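Local coordinates for protein peptidylprolyl isomerase PrsA (Bacillus anthracis, PDB 6VJ4) that catalyses cis-trans isomerisation of peptidyl-prolyl bonds, helps secreted proteins fold outside the cell and is important for secretion of the protective antigen, at residues M32-V37 with K228-E233; D50-K55 with K84-M89; Q54-K57 with Q63-N66; D104-E109 with K202-V207; E217-T220 with I224-K227. All coordinates share one frame; numbering follows the deposited sequence.

Interaction 1. Residues M32-V37 with K228-E233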
# COMPACT_ATOMS: atom_id res chain seq x y z
N MSE A 32 0.30 -4.88 -8.92
CA MSE A 32 0.85 -3.62 -9.41
C MSE A 32 1.72 -2.97 -8.33
O MSE A 32 2.87 -2.65 -8.57
CB MSE A 32 -0.29 -2.68 -9.82
CG MSE A 32 0.17 -1.33 -10.33
SE MSE A 32 -1.39 -0.21 -10.76
CE MSE A 32 -1.74 -0.29 -12.70
N ILE A 33 1.13 -2.79 -7.13
CA ILE A 33 1.81 -2.15 -6.02
C ILE A 33 3.03 -2.98 -5.59
O ILE A 33 4.15 -2.41 -5.57
CB ILE A 33 0.83 -1.93 -4.85
CG1 ILE A 33 -0.25 -0.91 -5.23
CG2 ILE A 33 1.58 -1.52 -3.59
CD1 ILE A 33 -1.27 -0.66 -4.16
N ALA A 34 2.82 -4.26 -5.26
CA ALA A 34 3.92 -5.15 -4.82
C ALA A 34 5.07 -5.11 -5.83
O ALA A 34 6.24 -5.05 -5.40
CB ALA A 34 3.40 -6.55 -4.62
N GLN A 35 4.74 -5.13 -7.12
CA GLN A 35 5.76 -5.12 -8.20
C GLN A 35 6.41 -3.73 -8.27
O GLN A 35 7.64 -3.67 -8.52
CB GLN A 35 5.15 -5.52 -9.55
CG GLN A 35 4.69 -6.98 -9.60
CD GLN A 35 4.29 -7.44 -10.98
OE1 GLN A 35 4.33 -6.68 -11.95
NE2 GLN A 35 3.89 -8.69 -11.08
N ASP A 36 5.64 -2.66 -8.05
CA ASP A 36 6.19 -1.28 -8.12
C ASP A 36 7.24 -1.07 -7.02
O ASP A 36 8.26 -0.42 -7.30
CB ASP A 36 5.09 -0.22 -8.03
CG ASP A 36 4.38 0.06 -9.35
OD1 ASP A 36 4.16 -0.91 -10.11
OD2 ASP A 36 4.08 1.24 -9.61
N VAL A 37 6.98 -1.57 -5.81
CA VAL A 37 7.93 -1.41 -4.67
C VAL A 37 9.25 -2.11 -5.03
O VAL A 37 10.31 -1.46 -4.90
CB VAL A 37 7.34 -1.95 -3.36
CG1 VAL A 37 8.36 -1.94 -2.22
CG2 VAL A 37 6.09 -1.19 -2.95
N LYS A 228 8.29 -13.88 1.72
CA LYS A 228 8.55 -13.25 3.05
C LYS A 228 9.40 -11.99 2.83
O LYS A 228 9.28 -11.04 3.63
CB LYS A 228 9.21 -14.25 4.00
CG LYS A 228 8.31 -15.41 4.44
CD LYS A 228 9.04 -16.52 5.18
CE LYS A 228 9.67 -16.09 6.48
NZ LYS A 228 8.65 -15.62 7.46
N LEU A 229 10.21 -11.98 1.76
CA LEU A 229 11.06 -10.81 1.41
C LEU A 229 10.16 -9.69 0.87
O LEU A 229 10.48 -8.51 1.11
CB LEU A 229 12.10 -11.23 0.36
CG LEU A 229 12.96 -10.12 -0.22
CD1 LEU A 229 13.64 -9.31 0.88
CD2 LEU A 229 14.01 -10.68 -1.17
N LEU A 230 9.10 -10.05 0.16
CA LEU A 230 8.16 -9.03 -0.38
C LEU A 230 7.39 -8.39 0.78
O LEU A 230 7.35 -7.14 0.84
CB LEU A 230 7.22 -9.70 -1.39
CG LEU A 230 6.15 -8.80 -2.02
CD1 LEU A 230 6.76 -7.53 -2.60
CD2 LEU A 230 5.37 -9.55 -3.08
N GLN A 231 6.85 -9.20 1.69
CA GLN A 231 6.07 -8.69 2.86
C GLN A 231 6.95 -7.76 3.72
O GLN A 231 6.44 -6.73 4.18
CB GLN A 231 5.56 -9.85 3.72
CG GLN A 231 4.57 -10.76 3.00
CD GLN A 231 4.16 -11.94 3.85
OE1 GLN A 231 4.59 -12.08 5.00
NE2 GLN A 231 3.34 -12.81 3.29
N SER A 232 8.21 -8.14 3.93
CA SER A 232 9.14 -7.31 4.74
C SER A 232 9.44 -6.00 4.01
O SER A 232 9.50 -4.95 4.67
CB SER A 232 10.40 -8.05 5.08
OG SER A 232 11.10 -8.42 3.90
N GLU A 233 9.59 -6.06 2.68
CA GLU A 233 9.92 -4.86 1.86
C GLU A 233 8.75 -3.87 1.92
O GLU A 233 9.00 -2.66 2.09
CB GLU A 233 10.24 -5.30 0.43
CG GLU A 233 11.24 -4.40 -0.28
CD GLU A 233 12.61 -4.36 0.37
OE1 GLU A 233 12.73 -3.80 1.47
OE2 GLU A 233 13.55 -4.95 -0.20

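Interaction 2. Residues D50-K55 with K84-M89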
# COMPACT_ATOMS: atom_id res chain seq x y z
N ASP A 50 14.43 -6.39 -21.97
CA ASP A 50 14.16 -6.70 -23.40
C ASP A 50 14.96 -7.94 -23.81
O ASP A 50 14.41 -8.77 -24.56
CB ASP A 50 14.46 -5.49 -24.29
CG ASP A 50 13.55 -4.30 -24.05
OD1 ASP A 50 12.47 -4.49 -23.44
OD2 ASP A 50 13.92 -3.18 -24.46
N LYS A 51 16.20 -8.08 -23.33
CA LYS A 51 17.02 -9.28 -23.69
C LYS A 51 16.33 -10.54 -23.16
O LYS A 51 16.32 -11.55 -23.89
CB LYS A 51 18.45 -9.16 -23.15
CG LYS A 51 19.28 -10.43 -23.29
CD LYS A 51 20.78 -10.22 -23.15
CE LYS A 51 21.38 -9.47 -24.32
NZ LYS A 51 22.85 -9.32 -24.18
N GLU A 52 15.77 -10.48 -21.95
CA GLU A 52 15.09 -11.67 -21.37
C GLU A 52 13.80 -11.93 -22.16
O GLU A 52 13.45 -13.11 -22.33
CB GLU A 52 14.81 -11.44 -19.88
CG GLU A 52 14.37 -12.69 -19.13
CD GLU A 52 15.42 -13.78 -19.00
OE1 GLU A 52 16.60 -13.50 -19.29
OE2 GLU A 52 15.06 -14.91 -18.61
N VAL A 53 13.13 -10.87 -22.62
CA VAL A 53 11.88 -11.00 -23.43
C VAL A 53 12.23 -11.68 -24.76
O VAL A 53 11.48 -12.59 -25.16
CB VAL A 53 11.19 -9.65 -23.67
CG1 VAL A 53 10.16 -9.73 -24.79
CG2 VAL A 53 10.56 -9.08 -22.40
N GLN A 54 13.31 -11.24 -25.41
CA GLN A 54 13.73 -11.80 -26.73
C GLN A 54 14.13 -13.26 -26.57
O GLN A 54 13.89 -14.05 -27.51
CB GLN A 54 14.88 -10.99 -27.32
CG GLN A 54 14.51 -9.55 -27.65
CD GLN A 54 13.39 -9.45 -28.65
OE1 GLN A 54 13.09 -10.39 -29.39
NE2 GLN A 54 12.76 -8.28 -28.69
N LYS A 55 14.73 -13.62 -25.43
CA LYS A 55 15.16 -15.02 -25.19
C LYS A 55 13.92 -15.91 -25.19
O LYS A 55 14.02 -17.07 -25.64
CB LYS A 55 15.97 -15.09 -23.89
CG LYS A 55 16.91 -16.28 -23.78
CD LYS A 55 17.79 -16.27 -22.54
CE LYS A 55 17.00 -16.42 -21.25
NZ LYS A 55 17.91 -16.56 -20.08
N LYS A 84 10.27 -7.89 -15.93
CA LYS A 84 10.90 -6.79 -15.16
C LYS A 84 10.82 -7.14 -13.67
O LYS A 84 11.84 -6.98 -12.97
CB LYS A 84 10.20 -5.46 -15.50
CG LYS A 84 10.71 -4.22 -14.77
CD LYS A 84 10.00 -2.95 -15.23
CE LYS A 84 10.32 -1.74 -14.38
NZ LYS A 84 11.77 -1.40 -14.41
N PHE A 85 9.67 -7.66 -13.22
CA PHE A 85 9.50 -8.04 -11.79
C PHE A 85 10.44 -9.20 -11.42
O PHE A 85 11.13 -9.10 -10.38
CB PHE A 85 8.04 -8.42 -11.50
CG PHE A 85 7.81 -8.91 -10.09
CD1 PHE A 85 7.78 -8.03 -9.03
CD2 PHE A 85 7.63 -10.26 -9.83
CE1 PHE A 85 7.58 -8.48 -7.73
CE2 PHE A 85 7.43 -10.72 -8.54
CZ PHE A 85 7.40 -9.83 -7.49
N LYS A 86 10.47 -10.25 -12.25
CA LYS A 86 11.32 -11.44 -11.96
C LYS A 86 12.79 -11.00 -11.81
O LYS A 86 13.43 -11.41 -10.81
CB LYS A 86 11.23 -12.48 -13.08
CG LYS A 86 11.97 -13.78 -12.79
CD LYS A 86 12.23 -14.65 -14.00
CE LYS A 86 13.21 -14.02 -14.98
NZ LYS A 86 13.59 -14.97 -16.05
N LEU A 87 13.29 -10.21 -12.76
CA LEU A 87 14.71 -9.76 -12.72
C LEU A 87 14.95 -8.88 -11.49
O LEU A 87 16.02 -9.03 -10.86
CB LEU A 87 15.05 -9.00 -14.01
CG LEU A 87 15.08 -9.85 -15.28
CD1 LEU A 87 15.34 -8.99 -16.50
CD2 LEU A 87 16.11 -10.96 -15.18
N SER A 88 14.01 -7.99 -11.16
CA SER A 88 14.18 -7.13 -9.96
C SER A 88 14.17 -7.98 -8.69
O SER A 88 14.93 -7.71 -7.76
CB SER A 88 13.15 -6.04 -9.93
OG SER A 88 13.37 -5.14 -11.00
N MSE A 89 13.31 -9.00 -8.68
CA MSE A 89 13.22 -9.90 -7.54
C MSE A 89 14.51 -10.70 -7.40
O MSE A 89 15.01 -10.90 -6.30
CB MSE A 89 12.01 -10.83 -7.70
CG MSE A 89 11.59 -11.52 -6.42
SE MSE A 89 11.19 -10.20 -5.03
CE MSE A 89 9.29 -10.19 -4.58

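Interaction 3. Residues Q54-K57 with Q63-N66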
# COMPACT_ATOMS: atom_id res chain seq x y z
N GLN A 54 13.31 -11.24 -25.41
CA GLN A 54 13.73 -11.80 -26.73
C GLN A 54 14.13 -13.26 -26.57
O GLN A 54 13.89 -14.05 -27.51
CB GLN A 54 14.88 -10.99 -27.32
CG GLN A 54 14.51 -9.55 -27.65
CD GLN A 54 13.39 -9.45 -28.65
OE1 GLN A 54 13.09 -10.39 -29.39
NE2 GLN A 54 12.76 -8.28 -28.69
N LYS A 55 14.73 -13.62 -25.43
CA LYS A 55 15.16 -15.02 -25.19
C LYS A 55 13.92 -15.91 -25.19
O LYS A 55 14.02 -17.07 -25.64
CB LYS A 55 15.97 -15.09 -23.89
CG LYS A 55 16.91 -16.28 -23.78
CD LYS A 55 17.79 -16.27 -22.54
CE LYS A 55 17.00 -16.42 -21.25
NZ LYS A 55 17.91 -16.56 -20.08
N ALA A 56 12.78 -15.37 -24.74
CA ALA A 56 11.50 -16.14 -24.71
C ALA A 56 10.89 -16.19 -26.12
O ALA A 56 10.28 -17.23 -26.45
CB ALA A 56 10.55 -15.51 -23.72
N LYS A 57 11.05 -15.13 -26.92
CA LYS A 57 10.48 -15.09 -28.30
C LYS A 57 11.18 -16.12 -29.19
O LYS A 57 10.47 -16.87 -29.89
CB LYS A 57 10.61 -13.70 -28.92
CG LYS A 57 9.62 -12.66 -28.41
CD LYS A 57 9.70 -11.36 -29.16
CE LYS A 57 8.71 -10.34 -28.66
NZ LYS A 57 8.84 -9.06 -29.40
N GLN A 63 4.92 -19.64 -31.52
CA GLN A 63 4.07 -20.15 -30.41
C GLN A 63 4.04 -19.14 -29.26
O GLN A 63 3.21 -19.32 -28.34
CB GLN A 63 4.59 -21.50 -29.89
CG GLN A 63 4.50 -22.63 -30.90
CD GLN A 63 3.07 -23.01 -31.24
OE1 GLN A 63 2.13 -22.66 -30.53
NE2 GLN A 63 2.91 -23.75 -32.32
N PHE A 64 4.89 -18.11 -29.32
CA PHE A 64 5.03 -17.09 -28.25
C PHE A 64 3.64 -16.62 -27.77
O PHE A 64 3.39 -16.63 -26.55
CB PHE A 64 5.90 -15.93 -28.73
CG PHE A 64 6.16 -14.85 -27.71
CD1 PHE A 64 7.15 -15.01 -26.75
CD2 PHE A 64 5.43 -13.67 -27.71
CE1 PHE A 64 7.39 -14.02 -25.81
CE2 PHE A 64 5.67 -12.68 -26.77
CZ PHE A 64 6.65 -12.86 -25.82
N LYS A 65 2.76 -16.26 -28.71
CA LYS A 65 1.41 -15.76 -28.33
C LYS A 65 0.64 -16.85 -27.57
O LYS A 65 0.02 -16.52 -26.54
CB LYS A 65 0.63 -15.30 -29.57
CG LYS A 65 1.10 -13.98 -30.18
CD LYS A 65 0.28 -13.54 -31.37
CE LYS A 65 0.67 -12.16 -31.87
NZ LYS A 65 0.41 -11.11 -30.86
N ASN A 66 0.70 -18.10 -28.06
CA ASN A 66 -0.02 -19.23 -27.41
C ASN A 66 0.52 -19.45 -26.00
O ASN A 66 -0.29 -19.37 -25.05
CB ASN A 66 0.05 -20.51 -28.25
CG ASN A 66 -0.86 -20.49 -29.46
OD1 ASN A 66 -1.89 -19.81 -29.45
ND2 ASN A 66 -0.51 -21.24 -30.49

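Interaction 4. Residues D104-E109 with K202-V207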
# COMPACT_ATOMS: atom_id res chain seq x y z
N ASP A 104 27.65 -17.20 8.58
CA ASP A 104 26.75 -18.06 9.39
C ASP A 104 26.59 -19.45 8.75
O ASP A 104 26.09 -20.35 9.46
CB ASP A 104 25.37 -17.45 9.58
CG ASP A 104 25.35 -16.23 10.49
OD1 ASP A 104 26.36 -16.02 11.21
OD2 ASP A 104 24.33 -15.50 10.45
N HIS A 105 26.94 -19.59 7.48
CA HIS A 105 26.82 -20.90 6.77
C HIS A 105 28.21 -21.51 6.57
O HIS A 105 28.30 -22.47 5.82
CB HIS A 105 26.06 -20.73 5.45
CG HIS A 105 24.61 -20.44 5.64
ND1 HIS A 105 24.15 -19.22 6.09
CD2 HIS A 105 23.52 -21.22 5.46
CE1 HIS A 105 22.84 -19.25 6.18
NE2 HIS A 105 22.43 -20.47 5.80
N TYR A 106 29.24 -20.95 7.21
CA TYR A 106 30.60 -21.53 7.10
C TYR A 106 30.70 -22.64 8.14
O TYR A 106 31.06 -22.38 9.31
CB TYR A 106 31.68 -20.47 7.27
CG TYR A 106 33.08 -21.02 7.25
CD1 TYR A 106 33.63 -21.56 6.10
CD2 TYR A 106 33.88 -20.91 8.36
CE1 TYR A 106 34.94 -22.01 6.08
CE2 TYR A 106 35.20 -21.36 8.35
CZ TYR A 106 35.73 -21.93 7.21
OH TYR A 106 37.02 -22.37 7.23
N LYS A 107 30.32 -23.83 7.71
CA LYS A 107 30.33 -25.03 8.57
C LYS A 107 30.71 -26.23 7.73
O LYS A 107 30.46 -26.27 6.53
CB LYS A 107 28.95 -25.29 9.17
CG LYS A 107 28.35 -24.15 9.97
CD LYS A 107 27.04 -24.55 10.60
CE LYS A 107 26.33 -23.36 11.20
NZ LYS A 107 25.02 -23.75 11.78
N PRO A 108 31.30 -27.26 8.35
CA PRO A 108 31.63 -28.47 7.62
C PRO A 108 30.37 -29.19 7.12
O PRO A 108 29.33 -29.09 7.77
CB PRO A 108 32.33 -29.37 8.64
CG PRO A 108 32.00 -28.78 9.99
CD PRO A 108 31.61 -27.33 9.79
N GLU A 109 30.48 -29.81 5.95
CA GLU A 109 29.42 -30.71 5.46
C GLU A 109 29.32 -31.84 6.48
O GLU A 109 30.37 -32.32 6.95
CB GLU A 109 29.84 -31.14 4.05
CG GLU A 109 28.78 -31.76 3.20
CD GLU A 109 29.22 -32.10 1.78
OE1 GLU A 109 30.35 -31.73 1.40
OE2 GLU A 109 28.44 -32.72 1.06
N LYS A 202 37.57 -26.27 4.44
CA LYS A 202 38.64 -25.43 3.87
C LYS A 202 38.55 -24.04 4.48
O LYS A 202 37.54 -23.67 5.08
CB LYS A 202 38.52 -25.38 2.34
CG LYS A 202 38.98 -26.63 1.61
CD LYS A 202 38.73 -26.56 0.12
CE LYS A 202 39.21 -27.80 -0.62
NZ LYS A 202 38.47 -29.01 -0.20
N PRO A 203 39.61 -23.21 4.37
CA PRO A 203 39.57 -21.87 4.93
C PRO A 203 38.43 -21.06 4.31
O PRO A 203 38.10 -21.25 3.15
CB PRO A 203 40.93 -21.29 4.55
CG PRO A 203 41.79 -22.50 4.35
CD PRO A 203 40.89 -23.50 3.69
N TYR A 204 37.88 -20.16 5.12
CA TYR A 204 36.74 -19.30 4.72
C TYR A 204 36.97 -18.63 3.36
O TYR A 204 36.08 -18.69 2.53
CB TYR A 204 36.47 -18.27 5.81
CG TYR A 204 35.33 -17.35 5.50
CD1 TYR A 204 34.03 -17.83 5.48
CD2 TYR A 204 35.53 -16.01 5.20
CE1 TYR A 204 32.97 -17.00 5.19
CE2 TYR A 204 34.48 -15.17 4.91
CZ TYR A 204 33.19 -15.67 4.92
OH TYR A 204 32.13 -14.86 4.63
N ASP A 205 38.11 -17.97 3.18
CA ASP A 205 38.37 -17.24 1.92
C ASP A 205 38.30 -18.18 0.72
O ASP A 205 37.93 -17.73 -0.38
CB ASP A 205 39.71 -16.51 2.02
CG ASP A 205 39.63 -15.30 2.93
OD1 ASP A 205 38.51 -14.86 3.20
OD2 ASP A 205 40.70 -14.79 3.32
N GLU A 206 38.60 -19.46 0.94
CA GLU A 206 38.66 -20.43 -0.17
C GLU A 206 37.25 -20.86 -0.57
O GLU A 206 37.05 -21.13 -1.76
CB GLU A 206 39.55 -21.61 0.24
CG GLU A 206 39.85 -22.56 -0.90
CD GLU A 206 40.81 -23.69 -0.56
OE1 GLU A 206 40.77 -24.71 -1.28
OE2 GLU A 206 41.61 -23.55 0.39
N VAL A 207 36.29 -20.84 0.36
CA VAL A 207 34.92 -21.36 0.05
C VAL A 207 33.82 -20.30 0.14
O VAL A 207 32.70 -20.63 -0.26
CB VAL A 207 34.60 -22.54 0.98
CG1 VAL A 207 35.54 -23.71 0.76
CG2 VAL A 207 34.61 -22.10 2.43

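Interaction 5. Residues E217-T220 with I224-K227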
# COMPACT_ATOMS: atom_id res chain seq x y z
N GLU A 217 21.17 -19.22 -4.78
CA GLU A 217 20.35 -20.24 -5.50
C GLU A 217 19.21 -20.76 -4.61
O GLU A 217 18.05 -20.75 -5.07
CB GLU A 217 21.27 -21.35 -6.01
CG GLU A 217 22.25 -20.86 -7.07
CD GLU A 217 23.35 -21.83 -7.47
OE1 GLU A 217 23.47 -22.91 -6.84
OE2 GLU A 217 24.11 -21.50 -8.42
N GLU A 218 19.51 -21.18 -3.38
CA GLU A 218 18.48 -21.74 -2.46
C GLU A 218 17.37 -20.70 -2.20
O GLU A 218 16.19 -21.09 -2.24
CB GLU A 218 19.11 -22.21 -1.15
CG GLU A 218 19.99 -23.45 -1.31
CD GLU A 218 20.85 -23.78 -0.11
OE1 GLU A 218 21.01 -22.92 0.78
OE2 GLU A 218 21.38 -24.91 -0.06
N ARG A 219 17.74 -19.44 -1.97
CA ARG A 219 16.73 -18.39 -1.70
C ARG A 219 15.93 -18.07 -2.97
O ARG A 219 14.74 -17.72 -2.83
CB ARG A 219 17.40 -17.13 -1.14
CG ARG A 219 17.93 -17.31 0.27
CD ARG A 219 18.57 -16.05 0.81
NE ARG A 219 18.97 -16.22 2.19
CZ ARG A 219 19.45 -15.26 2.96
NH1 ARG A 219 19.58 -14.03 2.49
NH2 ARG A 219 19.79 -15.53 4.21
N THR A 220 16.55 -18.18 -4.14
CA THR A 220 15.86 -17.88 -5.42
C THR A 220 14.88 -19.01 -5.76
O THR A 220 13.78 -18.70 -6.27
CB THR A 220 16.87 -17.65 -6.56
OG1 THR A 220 17.68 -16.53 -6.20
CG2 THR A 220 16.20 -17.38 -7.89
N ILE A 224 8.75 -19.49 -0.60
CA ILE A 224 8.48 -19.03 0.80
C ILE A 224 9.39 -17.83 1.11
O ILE A 224 8.88 -16.83 1.64
CB ILE A 224 8.68 -20.18 1.81
CG1 ILE A 224 7.77 -21.37 1.49
CG2 ILE A 224 8.48 -19.68 3.24
CD1 ILE A 224 7.99 -22.57 2.40
N PHE A 225 10.69 -17.93 0.79
CA PHE A 225 11.64 -16.82 1.08
C PHE A 225 11.30 -15.58 0.24
O PHE A 225 11.16 -14.50 0.82
CB PHE A 225 13.09 -17.24 0.81
CG PHE A 225 14.09 -16.13 1.04
CD1 PHE A 225 14.35 -15.19 0.06
CD2 PHE A 225 14.74 -16.01 2.26
CE1 PHE A 225 15.25 -14.16 0.28
CE2 PHE A 225 15.64 -14.98 2.48
CZ PHE A 225 15.89 -14.06 1.49
N GLY A 226 11.19 -15.75 -1.09
CA GLY A 226 10.90 -14.63 -2.01
C GLY A 226 9.63 -13.87 -1.63
O GLY A 226 9.56 -12.66 -1.93
N LYS A 227 8.69 -14.55 -0.97
CA LYS A 227 7.40 -13.92 -0.57
C LYS A 227 7.55 -13.26 0.80
O LYS A 227 7.00 -12.15 0.98
CB LYS A 227 6.27 -14.96 -0.67
CG LYS A 227 5.99 -15.42 -2.10
CD LYS A 227 5.00 -16.56 -2.22
CE LYS A 227 4.80 -16.99 -3.66
NZ LYS A 227 3.84 -18.11 -3.78

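Interaction 1. Residues M32-V37 with K228-E233
Ala34 and Leu230 join two helices from the two ends of the chain, 28-41 and 223-236, within the helical part of this PrsA foldase. The contact is small and buried. Ala34 and Leu230 come closest in the backbone, with CA atoms 7.3 Å apart. The methyl CB of Ala34 lies against both branches of the leucine, 3.9 Å from Leu230 CD2 and 4.0 Å from Leu230 CD1. Leu230 CD1 also rests 3.8 Å from the backbone O of Ala34. The leucine reaches across because its CG is anti to the backbone N (chi1 178°). One turn further along both helices, Val37 CG1 meets the aliphatic CG of Glu233 at 4.3 Å. Both of these side chains set out toward the opposite helix. Leu230 also packs on Met89 of helix 76-95, so a third helix adjoins the contact. On helix 28-41, Val37 further packs on Leu29 of the second subunit. The contact across the two segments is therefore apolar, made by methyl and methylene groups. Glu233 gives this apolar contact only its methylene, while the carboxylate has polar partners in Lys41, through a salt bridge, and Tyr42.

Interaction 2. Residues D50-K55 with K84-M89
Glu52 and Lys86 cross at about a right angle and meet through their charged ends. They link helix 46-60 to helix 76-95 at the protein surface. Both side chains start toward the opposite helix. The glutamate chain bends at chi2 (67°), and the lysine bends at chi3, near its far end. These bends bring Lys86 NZ within 3.0 Å of Glu52 OE2, in a hydrogen-bonded salt bridge. The ammonium does not lie in the plane of the carboxylate. It comes from above, 47° out of that plane. The other oxygen, Glu52 OE1, has a weak partner in Lys55 NZ at 3.4 Å, on its own helix. Beside the ion pair, Leu87 CD1 approaches the CB of Glu52 at 4.2 Å. The leucine thus packs at the root of the glutamate while the lysine holds its tip. Glu52 also packs on Ile83, and Leu87 on Val44. The three charged residues form a salt-bridge network with the carboxylate between two ammonium groups. Lys55 NZ and Lys86 NZ are 6.1 Å apart. The shared negative charge would be expected to offset their repulsion and to favour the ionised form of Glu52.

Interaction 3. Residues Q54-K57 with Q63-N66
Phe64 and Lys57 pack where helix 46-60 gives way, after a short turn, to helix 64-70, at a corner between two helices of the helical part. The main interaction is CH-pi. Lys57 CG sits over one face of the Phe64 ring, 3.8 Å from its centroid and close to the ring normal. It is displaced toward the rim on the side of CD1 and CE1. Phe64 CG is anti to the backbone N (chi1 -177°), which sends the ring across to helix 46-60. The lysine chain runs on, extended, beyond CG. Its ammonium group gives at most a weak cation-pi attraction, because NZ is 6.0 Å from the ring centroid. The stronger partner of that group is Glu76 of helix 76-95, in a salt bridge.

Apolar and backbone packing completes the contact. Ala56 CB touches Phe64 CE1 at 4.1 Å. The backbone O of Ala56 lies at the ring edge, near the ring plane. Phe79 of helix 76-95 meets Phe64 edge-to-face and also touches Ala56, so the ring is part of a small three-helix cluster.

A side-chain hydrogen bond lies within segment 63-66. Asn66 ND2 donates to Gln63 OE1 over 3.0 Å, with a nearly straight N-H...O angle of 172°. The acceptor lies close to the amide plane of Asn66, while ND2 is tilted 28° from the carbonyl plane of Gln63.

Interaction 4. Residues D104-E109 with K202-V207
Tyr106 and Tyr204 both hold CG anti to the backbone N (chi1 177° and -180°), and these torsions bring their rings together. Tyr106 lies in the loop between helix 99-104 and strand 110-117, at the centre of an inverse gamma turn. Tyr204 opens helix 204-220, with Pro203 at the N-cap position. The rings make a T-shaped pair. The edge of Tyr204 points at the face of Tyr106, with planes at 84° and centroids 5.4 Å apart. Tyr204 CD1 does the touching, 3.8 Å from Tyr106 CG. Farther along the same ring, Tyr204 CB stands over the face as a CH-pi donor, 4.1 Å from the centroid of Tyr106. Val207 comes to the ring edge instead. Its CG2 lies 3.7 Å from Tyr106 CE1, near the ring plane. The phenol reaches past the start of the helix, where Tyr106 OH donates to the backbone O of Lys202 over 2.6 Å. The hydroxyl is tilted from the carbonyl plane.

Tyr204 OH is hydrogen-bonded to Glu99 of helix 99-104, at the far end of the second ring. Ile211, one turn beyond Val207, also packs on Tyr106. The contact joins the loop leading into strand 110-117 to the helix that follows strand 189-198, two strands of the PpiC-type isomerase sheet. Its chemistry is mixed. Aromatic and methyl packing surrounds the ring of Tyr106, and there is a short hydrogen bond at its hydroxyl, which would be expected to restrict the ring's movement against the helix start.

Interaction 5. Residues E217-T220 with I224-K227
Arg219 lies along one face of the Phe225 ring. The nearest atom is Arg219 CD, 3.4 Å from Phe225 CZ. The same methylene makes a CH-pi contact, 3.7 Å from the ring centroid and 26° off the normal. It is offset toward the rim on the side of CE2 and CZ. Closer to the backbone, Arg219 CB meets Phe225 CD1 at 3.8 Å. The guanidinium continues over the ring margin, with Arg219 NE 3.6 Å from Phe225 CE2. Its plane is turned only 23° from that of the ring, so the two flat groups overlap almost face to face, in an offset manner. Much of the arginine, from CB to NH1, therefore follows the ring.

The torsions explain this fit. The arginine is extended from CG to NE, a straight rod that can lie flat along the ring. Phe225 has CG anti to its backbone N (chi1 178°), which carries the ring toward helix 204-220. The backbones are near each other here, with the CA atoms of Arg219 and Phe225 6.0 Å apart.

In the next shell, Arg219 NH1 is hydrogen-bonded to Ser96 OG. It also has a long, weak ion pair with Asp101. Ser96, which touches Phe225 too, gives the outer end of the arginine a polar partner and probably steadies the extended chain over the ring.

The contact closes the turn between helix 204-220 and helix 223-236. Helix 76-95 adjoins the turn: its Ile93 packs on Arg219 and Thr220.

Overall arrangement
Interactions 1, 2, 3 and 5 gather in the helical part of the chain, while interaction 4 lies at the junction with the PpiC-type isomerase domain. Helix 76-95 connects three of them. Its Phe85 CD1 meets Gln35 CG of interaction 1 at 3.3 Å, and its Met89 CE packs 3.6 Å from Gly226 O of interaction 5. Interactions 2 and 3 share helix 46-60, with centres 13 Å apart. Interactions 1 and 5 share helix 223-236. Interactions 4 and 5 sit 22 Å apart between centres on helix 204-220, which links the isomerase side to the helical part. Interaction 1 closes a loop enclosing all the others.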